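Local coordinates for protein GH61E (PDB 3EJA) that probably cleaves polysaccharide chains oxidatively, as a copper-dependent lytic polysaccharide monooxygenase of family AA9, at residues 29-33 and 34-38. Numbering follows the deposited sequence.
Sequences GDVTS and PQIRC
Ser33 makes a side-chain capping bond in the turn that leads into the short, weakly bonded helix 35-38, which lies against strand 151-162 of the beta sandwich in this AA9 protein. The serine is modelled in two conformers; in the one described, OG lies roughly anti to the backbone N (chi1 158°), a rotation that swings the hydroxyl forward to accept from Gln35 N at 3.0 Å, on a bent path of 146°. Ser33 O accepts from Ile36 N, three residues on, at 3.0 Å, the donor standing well above the carbonyl plane. In the same conformer a water lies 2.9 Å from Ser33 OG and donates to Gln35 OE1. The other end of that amide, NE2, is bonded to Asp20, so both of its polar atoms have partners.

Upstream, a type I turn from Asp30 to Ser33 delivers the capping residue. Asp30 forms an Asx turn across it, OD1 accepting from Thr32 N and, at 2.7 Å, from Thr32 OG1; both donors come from one face of the carboxylate, which is gripped twice by a single residue.

Ile36 directs its CB toward residues 29-33. Its CG2, set between the backbone N and the carbonyl carbon, meets Ser33 O at 3.1 Å and Val31 O at 3.5 Å; its other branch ends at CD1, 4.3 Å from Val31 CG1. Both side chains are buried on Phe152, sequence neighbour of Tyr153, which binds the magnesium here in what is probably the copper site. Cys38 joins the same strand through its disulfide, SG to SG of Cys156.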
# COMPACT_ATOMS: atom_id res chain seq x y z
N GLY A 29 7.24 -2.89 11.63
CA GLY A 29 7.52 -4.32 11.85
C GLY A 29 6.39 -5.09 12.53
O GLY A 29 6.41 -6.32 12.56
N ASP A 30 5.41 -4.37 13.06
CA ASP A 30 4.31 -4.95 13.85
C ASP A 30 3.00 -4.86 13.07
O ASP A 30 2.43 -3.77 12.96
CB ASP A 30 4.20 -4.17 15.16
CG ASP A 30 3.12 -4.70 16.10
OD1 ASP A 30 2.36 -5.65 15.77
OD2 ASP A 30 3.03 -4.15 17.21
N VAL A 31 2.51 -5.98 12.54
CA VAL A 31 1.30 -5.96 11.71
C VAL A 31 0.02 -5.64 12.50
O VAL A 31 -1.04 -5.39 11.91
CB VAL A 31 1.10 -7.26 10.90
CG1 VAL A 31 2.30 -7.50 9.98
CG2 VAL A 31 0.84 -8.48 11.82
N THR A 32 0.13 -5.66 13.83
CA THR A 32 -1.00 -5.36 14.71
C THR A 32 -1.02 -3.89 15.15
O THR A 32 -1.94 -3.44 15.83
CB THR A 32 -1.02 -6.26 15.97
OG1 THR A 32 -0.03 -5.80 16.91
CG2 THR A 32 -0.75 -7.71 15.62
N SER A 33 0.02 -3.14 14.75
CA SER A 33 0.15 -1.74 15.11
C SER A 33 -0.73 -0.84 14.23
O SER A 33 -0.94 -1.14 13.05
CB SER A 33 1.62 -1.30 14.99
OG SER A 33 1.73 0.10 14.83
N PRO A 34 -1.25 0.27 14.79
CA PRO A 34 -1.94 1.29 14.00
C PRO A 34 -1.12 1.79 12.80
O PRO A 34 -1.70 2.15 11.77
CB PRO A 34 -2.17 2.43 15.00
CG PRO A 34 -2.22 1.76 16.29
CD PRO A 34 -1.24 0.63 16.22
N GLN A 35 0.21 1.82 12.93
CA GLN A 35 1.10 2.23 11.83
C GLN A 35 0.99 1.37 10.56
O GLN A 35 1.35 1.82 9.48
CB GLN A 35 2.56 2.26 12.30
CG GLN A 35 2.96 3.51 13.09
CD GLN A 35 4.45 3.55 13.41
OE1 GLN A 35 5.10 2.51 13.57
NE2 GLN A 35 5.00 4.76 13.51
N ILE A 36 0.49 0.14 10.69
CA ILE A 36 0.38 -0.76 9.53
C ILE A 36 -0.58 -0.21 8.46
O ILE A 36 -0.48 -0.58 7.28
CB ILE A 36 0.02 -2.23 9.94
CG1 ILE A 36 0.46 -3.24 8.87
CG2 ILE A 36 -1.49 -2.36 10.22
CD1 ILE A 36 2.00 -3.40 8.71
N ARG A 37 -1.48 0.68 8.87
CA ARG A 37 -2.43 1.28 7.93
C ARG A 37 -1.77 2.35 7.03
O ARG A 37 -1.65 2.15 5.82
CB ARG A 37 -3.66 1.83 8.65
CG ARG A 37 -4.79 2.22 7.69
CD ARG A 37 -5.94 2.89 8.43
NE ARG A 37 -6.46 2.04 9.51
CZ ARG A 37 -7.24 2.46 10.50
NH1 ARG A 37 -7.63 3.73 10.55
NH2 ARG A 37 -7.64 1.59 11.43
N CYS A 38 -1.38 3.47 7.63
CA CYS A 38 -0.85 4.62 6.88
C CYS A 38 0.47 5.16 7.45
O CYS A 38 0.87 6.29 7.14
CB CYS A 38 -1.90 5.74 6.82
SG CYS A 38 -3.34 5.34 5.84
O HOH W 1 4.65 0.12 14.70